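Local coordinates for protein glutathione S-transferase enzyme with thioredoxin-like domain (Xenorhabdus nematophila, PDB 4L8E) that binds glutathione, two molecules to each subunit, and probably acts as a dimeric glutathione transferase that conjugates the tripeptide thiol to electrophilic compounds, at residues A[125-128]-A[129-132]; A[161-164]-A[165-168]. All blocks are in the same frame, centred on the assembly; numbering follows the deposited sequence.

Contact 1: residues A[125-128]-A[129-132]; sequences LQWL and FWQV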
ATOM      1  N   LEU A 125      -7.865   8.007   3.618  1.00 14.16           N
ATOM      2  CA  LEU A 125      -7.286   6.679   3.595  1.00 14.30           C
ATOM      3  C   LEU A 125      -7.068   6.207   2.149  1.00 14.09           C
ATOM      4  O   LEU A 125      -6.090   5.523   1.858  1.00 12.70           O
ATOM      5  CB  LEU A 125      -8.170   5.702   4.363  1.00 15.17           C
ATOM      6  CG  LEU A 125      -8.157   5.875   5.884  1.00 18.15           C
ATOM      7  CD1 LEU A 125      -9.239   5.041   6.505  1.00 22.02           C
ATOM      8  CD2 LEU A 125      -6.775   5.504   6.444  1.00 18.26           C
ATOM      9  N   GLN A 126      -7.970   6.570   1.246  1.00 14.68           N
ATOM     10  CA  GLN A 126      -7.785   6.233  -0.153  1.00 11.54           C
ATOM     11  C   GLN A 126      -6.432   6.751  -0.640  1.00 15.12           C
ATOM     12  O   GLN A 126      -5.673   6.061  -1.313  1.00 14.53           O
ATOM     13  CB  GLN A 126      -8.941   6.847  -0.946  1.00 15.11           C
ATOM     14  CG  GLN A 126      -8.789   6.979  -2.402  1.00 18.91           C
ATOM     15  CD  GLN A 126      -9.959   7.791  -2.933  1.00 21.75           C
ATOM     16  OE1 GLN A 126      -9.950   9.033  -2.919  1.00 24.61           O
ATOM     17  NE2 GLN A 126     -11.004   7.106  -3.303  1.00 14.52           N
ATOM     18  N   TRP A 127      -6.125   7.981  -0.284  1.00 12.40           N
ATOM     19  CA  TRP A 127      -4.876   8.601  -0.721  1.00 11.44           C
ATOM     20  C   TRP A 127      -3.655   8.052   0.017  1.00 13.37           C
ATOM     21  O   TRP A 127      -2.578   7.969  -0.564  1.00 12.89           O
ATOM     22  CB  TRP A 127      -4.980  10.139  -0.669  1.00 13.71           C
ATOM     23  CG  TRP A 127      -5.855  10.657  -1.749  1.00 13.60           C
ATOM     24  CD1 TRP A 127      -7.113  11.140  -1.620  1.00 15.80           C
ATOM     25  CD2 TRP A 127      -5.554  10.694  -3.161  1.00 14.24           C
ATOM     26  NE1 TRP A 127      -7.623  11.491  -2.861  1.00 16.89           N
ATOM     27  CE2 TRP A 127      -6.674  11.224  -3.815  1.00 14.08           C
ATOM     28  CE3 TRP A 127      -4.429  10.349  -3.923  1.00 14.69           C
ATOM     29  CZ2 TRP A 127      -6.713  11.419  -5.203  1.00 18.37           C
ATOM     30  CZ3 TRP A 127      -4.475  10.544  -5.296  1.00 15.77           C
ATOM     31  CH2 TRP A 127      -5.610  11.072  -5.919  1.00 17.24           C
ATOM     32  N   LEU A 128      -3.801   7.699   1.299  1.00 12.59           N
ATOM     33  CA  LEU A 128      -2.756   6.936   1.989  1.00 11.90           C
ATOM     34  C   LEU A 128      -2.421   5.640   1.254  1.00 12.69           C
ATOM     35  O   LEU A 128      -1.240   5.326   1.013  1.00 11.98           O
ATOM     36  CB  LEU A 128      -3.175   6.649   3.426  1.00 11.93           C
ATOM     37  CG  LEU A 128      -2.221   5.776   4.253  1.00 14.05           C
ATOM     38  CD1 LEU A 128      -0.885   6.471   4.449  1.00 15.57           C
ATOM     39  CD2 LEU A 128      -2.835   5.424   5.588  1.00 13.45           C
ATOM     40  N   PHE A 129      -3.442   4.848   0.954  1.00 12.15           N
ATOM     41  CA  PHE A 129      -3.228   3.625   0.207  1.00 11.02           C
ATOM     42  C   PHE A 129      -2.589   3.894  -1.161  1.00 12.14           C
ATOM     43  O   PHE A 129      -1.702   3.136  -1.605  1.00 12.23           O
ATOM     44  CB  PHE A 129      -4.532   2.807   0.088  1.00 11.57           C
ATOM     45  CG  PHE A 129      -4.816   1.953   1.285  1.00 12.39           C
ATOM     46  CD1 PHE A 129      -4.256   0.680   1.378  1.00 15.64           C
ATOM     47  CD2 PHE A 129      -5.657   2.388   2.306  1.00 13.86           C
ATOM     48  CE1 PHE A 129      -4.517  -0.153   2.482  1.00 15.61           C
ATOM     49  CE2 PHE A 129      -5.922   1.581   3.404  1.00 13.75           C
ATOM     50  CZ  PHE A 129      -5.356   0.297   3.486  1.00 14.29           C
ATOM     51  N   TRP A 130      -3.021   4.958  -1.836  1.00 13.05           N
ATOM     52  CA  TRP A 130      -2.466   5.308  -3.149  1.00  9.88           C
ATOM     53  C   TRP A 130      -0.958   5.565  -3.017  1.00 10.46           C
ATOM     54  O   TRP A 130      -0.162   5.103  -3.848  1.00 12.00           O
ATOM     55  CB  TRP A 130      -3.132   6.540  -3.734  1.00 11.84           C
ATOM     56  CG  TRP A 130      -2.482   7.111  -4.953  1.00 11.10           C
ATOM     57  CD1 TRP A 130      -2.647   6.704  -6.237  1.00 12.80           C
ATOM     58  CD2 TRP A 130      -1.537   8.184  -4.990  1.00 13.63           C
ATOM     59  NE1 TRP A 130      -1.887   7.470  -7.086  1.00 15.75           N
ATOM     60  CE2 TRP A 130      -1.207   8.401  -6.340  1.00 12.43           C
ATOM     61  CE3 TRP A 130      -0.983   9.010  -4.022  1.00 13.18           C
ATOM     62  CZ2 TRP A 130      -0.314   9.397  -6.742  1.00 15.52           C
ATOM     63  CZ3 TRP A 130      -0.093  10.003  -4.425  1.00 13.00           C
ATOM     64  CH2 TRP A 130       0.232  10.185  -5.763  1.00 14.62           C
ATOM     65  N   GLN A 131      -0.579   6.231  -1.933  1.00 12.71           N
ATOM     66  CA  GLN A 131       0.854   6.496  -1.675  1.00 11.94           C
ATOM     67  C   GLN A 131       1.632   5.209  -1.459  1.00 11.14           C
ATOM     68  O   GLN A 131       2.686   5.012  -2.079  1.00 13.12           O
ATOM     69  CB  GLN A 131       1.067   7.434  -0.479  1.00 12.16           C
ATOM     70  CG  GLN A 131       2.494   7.907  -0.329  1.00 11.75           C
ATOM     71  CD  GLN A 131       3.420   6.860   0.243  1.00 11.42           C
ATOM     72  OE1 GLN A 131       3.084   6.206   1.219  1.00 13.49           O
ATOM     73  NE2 GLN A 131       4.621   6.716  -0.358  1.00 13.04           N
ATOM     74  N   VAL A 132       1.154   4.334  -0.561  1.00 12.12           N
ATOM     75  CA  VAL A 132       1.959   3.174  -0.197  1.00 13.22           C
ATOM     76  C   VAL A 132       2.004   2.136  -1.321  1.00 13.14           C
ATOM     77  O   VAL A 132       2.952   1.367  -1.410  1.00 12.05           O
ATOM     78  CB  VAL A 132       1.519   2.524   1.124  1.00 12.47           C
ATOM     79  CG1 VAL A 132       1.648   3.523   2.297  1.00 15.62           C
ATOM     80  CG2 VAL A 132       0.143   1.970   1.037  1.00 15.78           C
TER
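Trp127 and Trp130, three residues apart in helix 118-145, meet edge-to-face. The six-membered ring of Trp127 drives its edge at the five-membered ring of Trp130, with the planes at 72° and the centroids 5.1 Å apart, and Trp127 CZ3 lies 3.8 Å from Trp130 CD2. The closest approach of the two side chains is between the CE3 atoms, at 3.7 Å. Opposite choices of first torsion bring the indoles together: Trp127 has CG anti to its carbonyl carbon, beside the nitrogen, whereas Trp130 has CG anti to its own nitrogen (chi1 170°), which lays its face against Trp127 CZ3.

The Leu125 carbonyl oxygen serves Phe129 twice. It receives the Phe129 N-H at an N to O distance of 2.9 Å, almost straight at 178°, and it sits at the rim of the Phe129 ring, 3.2 Å from CD2. Three further i to i+4 bonds, from Trp130, Gln131 and Val132 back to Gln126, Trp127 and Leu128, complete the regular turns. Leu128 CD1 only grazes Val132 CG1, at 4.4 Å.

Further out, the indole NE1-H of Trp127 is taken by Glu123 OE2 one turn earlier, which should restrict rotation of the indole, and Phe97 of the second subunit meets this ring edge-to-face. Trp130 packs on Phe135, on helix 154-175 and on Glu98 of the second subunit. Phe129 stacks on Phe129 of the second subunit, Gln131 OE1 accepts from Lys41, and the side chain of Val132 comes to about 5 Å from a bound glutathione. With every residue buried and three aromatic rings reaching the partner chain, this is the long interface helix of the all-helical domain in a glutathione transferase dimer.

Contact 2: residues A[161-164]-A[165-168]; sequences TEES and QRLY
Glu163 and Arg166 run side by side and point the same way, joining in a two-pronged salt bridge across one turn of helix 154-175. The guanidinium presents its NE side to the carboxylate: NE donates to Glu163 OE1 at 2.9 Å, nearly straight at 171°, and NH2 donates to Glu163 OE2 at 2.8 Å, only slightly bent. Both oxygens lie close to the guanidinium plane and are used on their syn sides. The match is not flat, since the two planes are 31° apart. Each chain bends to get there; Glu163 leaves with CG anti to its nitrogen and then folds at chi2, while Arg166 stays extended until chi3.

Leu167 crosses Glu163 obliquely, its CD1 3.5 Å from Glu163 OE2, so one carboxylate oxygen has an apolar neighbour as well as a charged one. This i to i+3 ion pair lies in the helical C-terminal domain of the glutathione transferase fold, where the helix also reaches the partner chain through Arg166 NH1, which donates to Asn76 OD1 of the second subunit. With NE and NH2 on Glu163 and NH1 on that asparagine, rotation of the guanidinium should be limited.

Gln165 lies alongside Thr161, pointing the same way, with CG 3.4 Å from Thr161 O, the oxygen that also accepts its backbone N-H. On the buried side, the Tyr168 ring turns its edge to Ser164 O, which is 3.3 Å from CD1 and accepts the Tyr168 amide. Ser164 OG is held by Tyr160 O and Asn142, and the Tyr168 hydroxyl by Gln203.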
ATOM      1  N   THR A 161      10.398   6.404 -15.325  1.00 23.37           N
ATOM      2  CA  THR A 161      10.314   7.838 -15.603  1.00 24.87           C
ATOM      3  C   THR A 161       8.878   8.231 -16.003  1.00 25.73           C
ATOM      4  O   THR A 161       8.307   9.146 -15.415  1.00 23.74           O
ATOM      5  CB  THR A 161      11.294   8.274 -16.709  1.00 34.09           C
ATOM      6  OG1 THR A 161      12.638   8.009 -16.293  1.00 32.31           O
ATOM      7  CG2 THR A 161      11.143   9.759 -17.018  1.00 33.05           C
ATOM      8  N   GLU A 162       8.300   7.540 -16.992  1.00 21.43           N
ATOM      9  CA  GLU A 162       6.926   7.813 -17.443  1.00 21.80           C
ATOM     10  C   GLU A 162       5.902   7.595 -16.335  1.00 21.85           C
ATOM     11  O   GLU A 162       4.945   8.361 -16.200  1.00 20.32           O
ATOM     12  CB  GLU A 162       6.582   6.971 -18.679  1.00 24.03           C
ATOM     13  CG  GLU A 162       7.298   7.462 -19.921  1.00 31.65           C
ATOM     14  CD  GLU A 162       7.063   6.583 -21.117  1.00 35.95           C
ATOM     15  OE1 GLU A 162       6.281   5.614 -21.006  1.00 46.99           O
ATOM     16  OE2 GLU A 162       7.674   6.861 -22.164  1.00 50.04           O
ATOM     17  N   GLU A 163       6.096   6.555 -15.533  1.00 19.47           N
ATOM     18  CA  GLU A 163       5.182   6.294 -14.419  1.00 16.42           C
ATOM     19  C   GLU A 163       5.306   7.363 -13.344  1.00 19.02           C
ATOM     20  O   GLU A 163       4.307   7.780 -12.776  1.00 18.73           O
ATOM     21  CB  GLU A 163       5.421   4.890 -13.848  1.00 18.66           C
ATOM     22  CG  GLU A 163       4.606   4.535 -12.586  1.00 17.86           C
ATOM     23  CD  GLU A 163       3.098   4.561 -12.772  1.00 20.29           C
ATOM     24  OE1 GLU A 163       2.583   4.577 -13.934  1.00 19.85           O
ATOM     25  OE2 GLU A 163       2.410   4.562 -11.722  1.00 19.99           O
ATOM     26  N   SER A 164       6.531   7.831 -13.090  1.00 17.70           N
ATOM     27  CA  SER A 164       6.737   8.901 -12.117  1.00 16.90           C
ATOM     28  C   SER A 164       5.966  10.139 -12.572  1.00 17.70           C
ATOM     29  O   SER A 164       5.302  10.797 -11.769  1.00 19.06           O
ATOM     30  CB  SER A 164       8.223   9.227 -11.977  1.00 21.93           C
ATOM     31  OG  SER A 164       8.915   8.118 -11.413  1.00 29.09           O
ATOM     32  N   GLN A 165       6.049  10.457 -13.854  1.00 18.31           N
ATOM     33  CA  GLN A 165       5.316  11.602 -14.407  1.00 20.17           C
ATOM     34  C   GLN A 165       3.808  11.427 -14.214  1.00 20.81           C
ATOM     35  O   GLN A 165       3.101  12.370 -13.849  1.00 20.58           O
ATOM     36  CB  GLN A 165       5.669  11.794 -15.877  1.00 22.21           C
ATOM     37  CG  GLN A 165       7.108  12.296 -16.030  1.00 19.59           C
ATOM     38  CD  GLN A 165       7.634  12.221 -17.438  1.00 30.27           C
ATOM     39  OE1 GLN A 165       7.038  11.601 -18.316  1.00 37.03           O
ATOM     40  NE2 GLN A 165       8.758  12.864 -17.664  1.00 40.05           N
ATOM     41  N   ARG A 166       3.311  10.222 -14.463  1.00 17.08           N
ATOM     42  CA  ARG A 166       1.875   9.957 -14.311  1.00 15.29           C
ATOM     43  C   ARG A 166       1.409  10.181 -12.879  1.00 16.10           C
ATOM     44  O   ARG A 166       0.346  10.754 -12.623  1.00 16.28           O
ATOM     45  CB  ARG A 166       1.540   8.526 -14.706  1.00 15.33           C
ATOM     46  CG  ARG A 166       0.045   8.251 -14.830  1.00 15.87           C
ATOM     47  CD  ARG A 166      -0.251   6.767 -14.965  1.00 16.26           C
ATOM     48  NE  ARG A 166       0.056   6.062 -13.741  1.00 17.30           N
ATOM     49  CZ  ARG A 166      -0.713   6.049 -12.654  1.00 20.60           C
ATOM     50  NH1 ARG A 166      -1.917   6.622 -12.669  1.00 17.24           N
ATOM     51  NH2 ARG A 166      -0.289   5.412 -11.553  1.00 18.58           N
ATOM     52  N   LEU A 167       2.198   9.677 -11.955  1.00 16.34           N
ATOM     53  CA  LEU A 167       1.917   9.823 -10.529  1.00 16.01           C
ATOM     54  C   LEU A 167       1.907  11.270 -10.063  1.00 15.52           C
ATOM     55  O   LEU A 167       1.001  11.684  -9.301  1.00 16.12           O
ATOM     56  CB  LEU A 167       2.940   9.005  -9.736  1.00 15.04           C
ATOM     57  CG  LEU A 167       2.705   7.501  -9.844  1.00 14.72           C
ATOM     58  CD1 LEU A 167       3.961   6.754  -9.436  1.00 18.39           C
ATOM     59  CD2 LEU A 167       1.537   7.046  -9.003  1.00 16.70           C
ATOM     60  N   TYR A 168       2.888  12.058 -10.510  1.00 15.87           N
ATOM     61  CA  TYR A 168       2.909  13.475 -10.163  1.00 18.71           C
ATOM     62  C   TYR A 168       1.707  14.204 -10.770  1.00 19.42           C
ATOM     63  O   TYR A 168       1.160  15.125 -10.182  1.00 16.72           O
ATOM     64  CB  TYR A 168       4.237  14.144 -10.555  1.00 16.34           C
ATOM     65  CG  TYR A 168       5.297  14.021  -9.460  1.00 17.92           C
ATOM     66  CD1 TYR A 168       6.113  12.897  -9.374  1.00 18.88           C
ATOM     67  CD2 TYR A 168       5.465  15.017  -8.505  1.00 18.74           C
ATOM     68  CE1 TYR A 168       7.059  12.767  -8.381  1.00 16.60           C
ATOM     69  CE2 TYR A 168       6.417  14.897  -7.514  1.00 18.40           C
ATOM     70  CZ  TYR A 168       7.208  13.775  -7.454  1.00 16.10           C
ATOM     71  OH  TYR A 168       8.136  13.688  -6.455  1.00 18.98           O
TER

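From the N terminus, the chain first makes the thioredoxin-like sheet and its helices, then enters helix 118-145, which carries contact 1, and next helix 154-175, which carries contact 2. Each contact spans neighbouring helical turns and closes no long loop. They follow in series, neither nesting nor crossing, with centres about 16 Å apart. Packing joins them directly: Trp130 CZ2 lies 3.7 Å from Leu167 O, placing consecutive helices of the C-terminal half against each other. Phe135, further along the first helix, also meets Tyr168. The Asn76 of the second subunit that binds Arg166 is the weak hydrogen-bond partner of Trp130 NE1 as well, so one residue across the interface serves both contacts.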